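Local coordinates for protein mitochondrial edited mRNA stability factor 1 (Trypanosoma brucei, PDB 6NL1) that probably processes the 5' ends of mitochondrial mRNAs through its Nudix domain and stabilises edited transcripts, at residues T80-R92 and S99-A111. Sequence-based numbering, arbitrary orientation.
Sequences TIQLEKLSHPPAR and SFVYKWQTKAALA
Ile81 turns CG2 anti to its nitrogen, with CG1 beside that nitrogen (chi1 -74°), and both branches meet the indole of Trp104. On strand 100-107, Trp104 puts CG anti to its nitrogen (chi1 176°), which lays the indole against Ile81. The contact is an antiparallel strand pair: edge strand 84-86 lies on strand 100-107, whose other side pairs with strand 171-178 in a four-stranded sheet. Ile81 CG2 sits 3.6 Å from the centroid of the five-membered ring of Trp104, 5° off the normal, a CH-pi contact. Thr106 CG2 covers the opposite face, so the indole lies between two methyl groups. Leu83 CD2 packs on Trp104 CB.

The extended chain of Lys85 crosses Tyr102, with CG over one face of the ring, offset toward its rim and 4.0 Å from the centroid, and CE running on to Phe100. The Tyr102 hydroxyl bonds to Glu180 at the start of helix 180-193, which covers this face of the sheet. Glu84 and Lys103 form a hydrogen-bonded pair: Glu84 N gives to Lys103 O (2.9 Å), Lys103 N to Glu84 O (2.8 Å). Their side chains run past each other on the opposite face, shared with Leu86 and Val101, but Glu84 OE2 stays 4.1 Å from Lys103 NZ, too far for a salt bridge. One water continues the pairing, donating to Gln82 O and Glu84 OE1 and accepting from Gln105 N at 3.0 Å.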
ATOM      1  N   THR A  80     -12.760 -19.210   8.973  1.00 43.11           N
ATOM      2  CA  THR A  80     -12.308 -19.788  10.236  1.00 54.36           C
ATOM      3  C   THR A  80     -10.792 -19.900  10.295  1.00 58.14           C
ATOM      4  O   THR A  80     -10.159 -20.428   9.385  1.00 41.85           O
ATOM      5  CB  THR A  80     -12.886 -21.189  10.465  1.00 57.84           C
ATOM      6  OG1 THR A  80     -14.314 -21.133  10.404  1.00 96.74           O
ATOM      7  CG2 THR A  80     -12.470 -21.718  11.824  1.00 47.74           C
ATOM      8  N   ILE A  81     -10.215 -19.404  11.380  1.00 48.20           N
ATOM      9  CA  ILE A  81      -8.778 -19.450  11.567  1.00 39.97           C
ATOM     10  C   ILE A  81      -8.466 -20.371  12.726  1.00 38.97           C
ATOM     11  O   ILE A  81      -8.969 -20.183  13.832  1.00 45.62           O
ATOM     12  CB  ILE A  81      -8.203 -18.038  11.839  1.00 32.67           C
ATOM     13  CG1 ILE A  81      -8.200 -17.225  10.547  1.00 34.90           C
ATOM     14  CG2 ILE A  81      -6.787 -18.122  12.433  1.00 26.33           C
ATOM     15  CD1 ILE A  81      -8.064 -15.733  10.760  1.00 34.51           C
ATOM     16  N   GLN A  82      -7.645 -21.379  12.464  1.00 36.98           N
ATOM     17  CA  GLN A  82      -7.258 -22.330  13.495  1.00 45.41           C
ATOM     18  C   GLN A  82      -5.889 -21.963  14.067  1.00 43.99           C
ATOM     19  O   GLN A  82      -4.884 -22.013  13.365  1.00 39.28           O
ATOM     20  CB  GLN A  82      -7.228 -23.746  12.916  1.00 51.28           C
ATOM     21  CG  GLN A  82      -6.862 -24.826  13.920  1.00 85.99           C
ATOM     22  CD  GLN A  82      -6.529 -26.153  13.254  1.00124.94           C
ATOM     23  OE1 GLN A  82      -6.000 -26.188  12.142  1.00121.93           O
ATOM     24  NE2 GLN A  82      -6.843 -27.252  13.933  1.00130.05           N
ATOM     25  N   LEU A  83      -5.846 -21.593  15.339  1.00 41.64           N
ATOM     26  CA  LEU A  83      -4.577 -21.249  15.959  1.00 38.84           C
ATOM     27  C   LEU A  83      -4.030 -22.434  16.734  1.00 41.75           C
ATOM     28  O   LEU A  83      -4.787 -23.199  17.331  1.00 50.88           O
ATOM     29  CB  LEU A  83      -4.723 -20.038  16.882  1.00 35.87           C
ATOM     30  CG  LEU A  83      -5.079 -18.716  16.203  1.00 43.17           C
ATOM     31  CD1 LEU A  83      -5.066 -17.584  17.229  1.00 33.18           C
ATOM     32  CD2 LEU A  83      -4.112 -18.426  15.062  1.00 31.37           C
ATOM     33  N   GLU A  84      -2.711 -22.582  16.715  1.00 34.83           N
ATOM     34  CA  GLU A  84      -2.048 -23.633  17.472  1.00 35.76           C
ATOM     35  C   GLU A  84      -1.123 -22.992  18.494  1.00 43.34           C
ATOM     36  O   GLU A  84      -0.238 -22.206  18.137  1.00 36.02           O
ATOM     37  CB  GLU A  84      -1.265 -24.546  16.528  1.00 37.56           C
ATOM     38  CG  GLU A  84      -2.153 -25.196  15.462  1.00 91.76           C
ATOM     39  CD  GLU A  84      -1.382 -25.676  14.242  1.00102.39           C
ATOM     40  OE1 GLU A  84      -1.347 -24.938  13.230  1.00 62.90           O
ATOM     41  OE2 GLU A  84      -0.826 -26.795  14.288  1.00102.89           O
ATOM     42  N   LYS A  85      -1.343 -23.311  19.768  1.00 38.96           N
ATOM     43  CA  LYS A  85      -0.515 -22.751  20.824  1.00 44.06           C
ATOM     44  C   LYS A  85       0.868 -23.378  20.786  1.00 41.37           C
ATOM     45  O   LYS A  85       1.008 -24.580  20.585  1.00 47.06           O
ATOM     46  CB  LYS A  85      -1.144 -22.957  22.208  1.00 40.43           C
ATOM     47  CG  LYS A  85      -0.475 -22.104  23.280  1.00 51.62           C
ATOM     48  CD  LYS A  85      -0.957 -22.422  24.686  1.00 58.81           C
ATOM     49  CE  LYS A  85      -0.304 -21.472  25.688  1.00 74.96           C
ATOM     50  NZ  LYS A  85      -0.202 -22.031  27.071  1.00 84.42           N
ATOM     51  N   LEU A  86       1.890 -22.550  20.965  1.00 36.50           N
ATOM     52  CA  LEU A  86       3.256 -23.032  21.037  1.00 34.45           C
ATOM     53  C   LEU A  86       3.790 -22.834  22.454  1.00 43.50           C
ATOM     54  O   LEU A  86       3.405 -21.893  23.149  1.00 47.05           O
ATOM     55  CB  LEU A  86       4.141 -22.301  20.020  1.00 33.43           C
ATOM     56  CG  LEU A  86       3.696 -22.388  18.559  1.00 41.16           C
ATOM     57  CD1 LEU A  86       4.623 -21.598  17.671  1.00 34.47           C
ATOM     58  CD2 LEU A  86       3.634 -23.839  18.092  1.00 37.47           C
ATOM     59  N   SER A  87       4.676 -23.728  22.873  1.00 38.83           N
ATOM     60  CA  SER A  87       5.294 -23.662  24.191  1.00 52.77           C
ATOM     61  C   SER A  87       6.222 -22.470  24.289  1.00 39.76           C
ATOM     62  O   SER A  87       6.294 -21.820  25.325  1.00 39.78           O
ATOM     63  CB  SER A  87       6.105 -24.933  24.460  1.00 33.45           C
ATOM     64  OG  SER A  87       5.254 -26.048  24.649  1.00 83.03           O
ATOM     65  N   HIS A  88       6.947 -22.214  23.204  1.00 37.06           N
ATOM     66  CA  HIS A  88       7.980 -21.187  23.158  1.00 43.03           C
ATOM     67  C   HIS A  88       8.109 -20.757  21.713  1.00 43.08           C
ATOM     68  O   HIS A  88       7.727 -21.494  20.811  1.00 36.63           O
ATOM     69  CB  HIS A  88       9.335 -21.749  23.609  1.00 40.72           C
ATOM     70  CG  HIS A  88       9.308 -22.424  24.943  1.00 57.08           C
ATOM     71  ND1 HIS A  88       9.499 -21.742  26.129  1.00 78.38           N
ATOM     72  CD2 HIS A  88       9.125 -23.722  25.287  1.00 61.80           C
ATOM     73  CE1 HIS A  88       9.428 -22.588  27.140  1.00 54.47           C
ATOM     74  NE2 HIS A  88       9.201 -23.799  26.656  1.00 57.93           N
ATOM     75  N   PRO A  89       8.659 -19.563  21.476  1.00 36.25           N
ATOM     76  CA  PRO A  89       8.933 -19.222  20.080  1.00 37.74           C
ATOM     77  C   PRO A  89      10.123 -20.037  19.574  1.00 24.47           C
ATOM     78  O   PRO A  89      10.943 -20.498  20.369  1.00 30.49           O
ATOM     79  CB  PRO A  89       9.323 -17.735  20.137  1.00 41.38           C
ATOM     80  CG  PRO A  89       9.166 -17.303  21.581  1.00 38.88           C
ATOM     81  CD  PRO A  89       9.144 -18.538  22.414  1.00 36.11           C
ATOM     82  N   PRO A  90      10.218 -20.225  18.257  1.00 22.53           N
ATOM     83  CA  PRO A  90      11.473 -20.774  17.729  1.00 31.90           C
ATOM     84  C   PRO A  90      12.609 -19.764  17.947  1.00 35.30           C
ATOM     85  O   PRO A  90      12.344 -18.580  18.172  1.00 30.75           O
ATOM     86  CB  PRO A  90      11.169 -20.953  16.237  1.00 26.20           C
ATOM     87  CG  PRO A  90      10.091 -19.967  15.950  1.00 31.48           C
ATOM     88  CD  PRO A  90       9.248 -19.918  17.197  1.00 24.43           C
ATOM     89  N   ALA A  91      13.851 -20.222  17.880  1.00 30.88           N
ATOM     90  CA  ALA A  91      14.999 -19.364  18.186  1.00 28.71           C
ATOM     91  C   ALA A  91      15.077 -18.122  17.304  1.00 32.13           C
ATOM     92  O   ALA A  91      15.524 -17.066  17.742  1.00 33.99           O
ATOM     93  CB  ALA A  91      16.300 -20.160  18.095  1.00 23.02           C
ATOM     94  N   ARG A  92      14.642 -18.249  16.061  1.00 23.52           N
ATOM     95  CA  ARG A  92      14.663 -17.119  15.135  1.00 33.94           C
ATOM     96  C   ARG A  92      13.772 -15.951  15.564  1.00 42.43           C
ATOM     97  O   ARG A  92      13.921 -14.848  15.049  1.00 35.72           O
ATOM     98  CB  ARG A  92      14.276 -17.566  13.731  1.00 28.71           C
ATOM     99  CG  ARG A  92      12.903 -18.239  13.621  1.00 29.13           C
ATOM    100  CD  ARG A  92      12.735 -18.738  12.196  1.00 36.56           C
ATOM    101  NE  ARG A  92      11.471 -19.413  11.937  1.00 28.81           N
ATOM    102  CZ  ARG A  92      11.254 -20.703  12.171  1.00 45.62           C
ATOM    103  NH1 ARG A  92      12.208 -21.453  12.717  1.00 27.94           N
ATOM    104  NH2 ARG A  92      10.078 -21.241  11.876  1.00 32.99           N
ATOM    105  N   SER A  99       5.671 -13.626  26.650  1.00 42.94           N
ATOM    106  CA  SER A  99       4.277 -13.592  26.202  1.00 63.37           C
ATOM    107  C   SER A  99       3.841 -14.926  25.594  1.00 59.59           C
ATOM    108  O   SER A  99       4.673 -15.783  25.300  1.00 54.06           O
ATOM    109  CB  SER A  99       4.083 -12.483  25.167  1.00 73.76           C
ATOM    110  OG  SER A  99       4.679 -12.851  23.934  1.00 65.23           O
ATOM    111  N   PHE A 100       2.536 -15.097  25.402  1.00 34.81           N
ATOM    112  CA  PHE A 100       2.012 -16.304  24.757  1.00 38.55           C
ATOM    113  C   PHE A 100       2.269 -16.292  23.254  1.00 35.31           C
ATOM    114  O   PHE A 100       2.255 -15.233  22.623  1.00 34.58           O
ATOM    115  CB  PHE A 100       0.511 -16.467  25.031  1.00 36.80           C
ATOM    116  CG  PHE A 100       0.188 -16.654  26.479  1.00 52.37           C
ATOM    117  CD1 PHE A 100       0.276 -17.905  27.065  1.00 63.92           C
ATOM    118  CD2 PHE A 100      -0.168 -15.572  27.266  1.00 56.38           C
ATOM    119  CE1 PHE A 100      -0.006 -18.076  28.411  1.00 76.83           C
ATOM    120  CE2 PHE A 100      -0.449 -15.734  28.608  1.00 78.95           C
ATOM    121  CZ  PHE A 100      -0.370 -16.988  29.183  1.00 49.07           C
ATOM    122  N   VAL A 101       2.495 -17.473  22.689  1.00 28.68           N
ATOM    123  CA  VAL A 101       2.772 -17.594  21.269  1.00 29.17           C
ATOM    124  C   VAL A 101       1.815 -18.562  20.597  1.00 31.29           C
ATOM    125  O   VAL A 101       1.663 -19.692  21.033  1.00 34.63           O
ATOM    126  CB  VAL A 101       4.204 -18.102  21.012  1.00 41.03           C
ATOM    127  CG1 VAL A 101       4.577 -17.869  19.549  1.00 38.62           C
ATOM    128  CG2 VAL A 101       5.186 -17.408  21.948  1.00 43.04           C
ATOM    129  N   TYR A 102       1.176 -18.111  19.527  1.00 28.60           N
ATOM    130  CA  TYR A 102       0.337 -18.983  18.728  1.00 32.58           C
ATOM    131  C   TYR A 102       0.758 -18.948  17.268  1.00 35.93           C
ATOM    132  O   TYR A 102       1.333 -17.972  16.788  1.00 33.80           O
ATOM    133  CB  TYR A 102      -1.130 -18.575  18.832  1.00 29.00           C
ATOM    134  CG  TYR A 102      -1.784 -18.890  20.159  1.00 38.41           C
ATOM    135  CD1 TYR A 102      -1.501 -18.136  21.295  1.00 37.04           C
ATOM    136  CD2 TYR A 102      -2.706 -19.921  20.268  1.00 42.17           C
ATOM    137  CE1 TYR A 102      -2.111 -18.408  22.501  1.00 39.74           C
ATOM    138  CE2 TYR A 102      -3.324 -20.201  21.466  1.00 40.39           C
ATOM    139  CZ  TYR A 102      -3.021 -19.445  22.581  1.00 50.88           C
ATOM    140  OH  TYR A 102      -3.635 -19.730  23.775  1.00 53.53           O
ATOM    141  N   LYS A 103       0.426 -20.015  16.559  1.00 28.50           N
ATOM    142  CA  LYS A 103       0.796 -20.170  15.165  1.00 27.45           C
ATOM    143  C   LYS A 103      -0.444 -20.361  14.302  1.00 35.76           C
ATOM    144  O   LYS A 103      -1.402 -21.032  14.700  1.00 33.37           O
ATOM    145  CB  LYS A 103       1.704 -21.391  15.034  1.00 43.44           C
ATOM    146  CG  LYS A 103       2.187 -21.678  13.658  1.00 51.38           C
ATOM    147  CD  LYS A 103       3.052 -22.928  13.657  1.00 54.04           C
ATOM    148  CE  LYS A 103       2.219 -24.164  13.912  1.00 72.94           C
ATOM    149  NZ  LYS A 103       2.910 -25.395  13.447  1.00 69.74           N
ATOM    150  N   TRP A 104      -0.423 -19.765  13.119  1.00 28.13           N
ATOM    151  CA  TRP A 104      -1.481 -19.957  12.143  1.00 28.52           C
ATOM    152  C   TRP A 104      -0.820 -20.389  10.841  1.00 33.71           C
ATOM    153  O   TRP A 104      -0.074 -19.611  10.244  1.00 29.57           O
ATOM    154  CB  TRP A 104      -2.237 -18.651  11.933  1.00 28.98           C
ATOM    155  CG  TRP A 104      -3.297 -18.714  10.873  1.00 31.17           C
ATOM    156  CD1 TRP A 104      -4.040 -19.805  10.512  1.00 26.32           C
ATOM    157  CD2 TRP A 104      -3.735 -17.636  10.034  1.00 28.84           C
ATOM    158  NE1 TRP A 104      -4.913 -19.471   9.510  1.00 29.40           N
ATOM    159  CE2 TRP A 104      -4.749 -18.145   9.196  1.00 31.44           C
ATOM    160  CE3 TRP A 104      -3.367 -16.290   9.915  1.00 24.52           C
ATOM    161  CZ2 TRP A 104      -5.407 -17.353   8.245  1.00 26.54           C
ATOM    162  CZ3 TRP A 104      -4.020 -15.504   8.969  1.00 28.93           C
ATOM    163  CH2 TRP A 104      -5.030 -16.039   8.148  1.00 26.99           C
ATOM    164  N   GLN A 105      -1.083 -21.629  10.421  1.00 30.56           N
ATOM    165  CA  GLN A 105      -0.508 -22.199   9.196  1.00 29.63           C
ATOM    166  C   GLN A 105      -1.471 -21.991   8.036  1.00 33.94           C
ATOM    167  O   GLN A 105      -2.547 -22.576   8.010  1.00 35.42           O
ATOM    168  CB  GLN A 105      -0.209 -23.694   9.379  1.00 30.19           C
ATOM    169  CG  GLN A 105       0.507 -24.338   8.179  1.00 28.87           C
ATOM    170  CD  GLN A 105       1.755 -23.558   7.750  1.00 47.13           C
ATOM    171  OE1 GLN A 105       1.957 -23.263   6.565  1.00 35.23           O
ATOM    172  NE2 GLN A 105       2.593 -23.223   8.715  1.00 23.97           N
ATOM    173  N   THR A 106      -1.091 -21.166   7.071  1.00 26.61           N
ATOM    174  CA  THR A 106      -2.060 -20.735   6.073  1.00 23.09           C
ATOM    175  C   THR A 106      -1.424 -20.494   4.696  1.00 25.17           C
ATOM    176  O   THR A 106      -0.335 -21.007   4.408  1.00 28.02           O
ATOM    177  CB  THR A 106      -2.833 -19.474   6.589  1.00 31.63           C
ATOM    178  OG1 THR A 106      -3.927 -19.158   5.717  1.00 31.49           O
ATOM    179  CG2 THR A 106      -1.896 -18.256   6.723  1.00 23.34           C
ATOM    180  N   LYS A 107      -2.106 -19.720   3.853  1.00 27.54           N
ATOM    181  CA  LYS A 107      -1.595 -19.339   2.533  1.00 25.76           C
ATOM    182  C   LYS A 107      -1.520 -17.826   2.411  1.00 29.49           C
ATOM    183  O   LYS A 107      -2.247 -17.111   3.094  1.00 30.32           O
ATOM    184  CB  LYS A 107      -2.535 -19.860   1.437  1.00 32.84           C
ATOM    185  CG  LYS A 107      -2.835 -21.345   1.509  1.00 43.65           C
ATOM    186  CD  LYS A 107      -1.665 -22.168   1.014  1.00 34.23           C
ATOM    187  CE  LYS A 107      -2.073 -23.624   0.804  1.00 37.10           C
ATOM    188  NZ  LYS A 107      -0.916 -24.434   0.311  1.00 42.89           N
ATOM    189  N   ALA A 108      -0.674 -17.334   1.510  1.00 22.15           N
ATOM    190  CA  ALA A 108      -0.503 -15.894   1.349  1.00 24.49           C
ATOM    191  C   ALA A 108      -1.815 -15.199   0.978  1.00 23.70           C
ATOM    192  O   ALA A 108      -2.021 -14.026   1.297  1.00 29.88           O
ATOM    193  CB  ALA A 108       0.586 -15.592   0.328  1.00 18.88           C
ATOM    194  N   ALA A 109      -2.702 -15.925   0.311  1.00 20.38           N
ATOM    195  CA  ALA A 109      -3.997 -15.371  -0.069  1.00 31.54           C
ATOM    196  C   ALA A 109      -4.717 -14.815   1.161  1.00 27.89           C
ATOM    197  O   ALA A 109      -5.367 -13.780   1.086  1.00 36.75           O
ATOM    198  CB  ALA A 109      -4.849 -16.435  -0.760  1.00 27.65           C
ATOM    199  N   LEU A 110      -4.578 -15.492   2.297  1.00 25.73           N
ATOM    200  CA  LEU A 110      -5.204 -15.035   3.535  1.00 23.56           C
ATOM    201  C   LEU A 110      -4.247 -14.212   4.405  1.00 32.32           C
ATOM    202  O   LEU A 110      -4.627 -13.184   4.956  1.00 28.18           O
ATOM    203  CB  LEU A 110      -5.769 -16.230   4.321  1.00 25.31           C
ATOM    204  CG  LEU A 110      -6.794 -17.080   3.546  1.00 39.82           C
ATOM    205  CD1 LEU A 110      -7.384 -18.186   4.405  1.00 32.52           C
ATOM    206  CD2 LEU A 110      -7.906 -16.202   2.978  1.00 34.90           C
ATOM    207  N   ALA A 111      -3.001 -14.658   4.512  1.00 26.70           N
ATOM    208  CA  ALA A 111      -2.039 -14.012   5.404  1.00 25.65           C
ATOM    209  C   ALA A 111      -1.817 -12.549   5.042  1.00 35.40           C
ATOM    210  O   ALA A 111      -1.623 -11.708   5.923  1.00 24.46           O
ATOM    211  CB  ALA A 111      -0.713 -14.761   5.412  1.00 23.29           C
TER
HETATM  212  O   HOH W   1      -3.051 -23.220  11.946  1.00 35.37           O
HETATM  213  O   HOH W   2      -6.642 -22.153   9.714  1.00 39.30           O
HETATM  214  O   HOH W   3       2.678 -19.880  24.592  1.00 45.48           O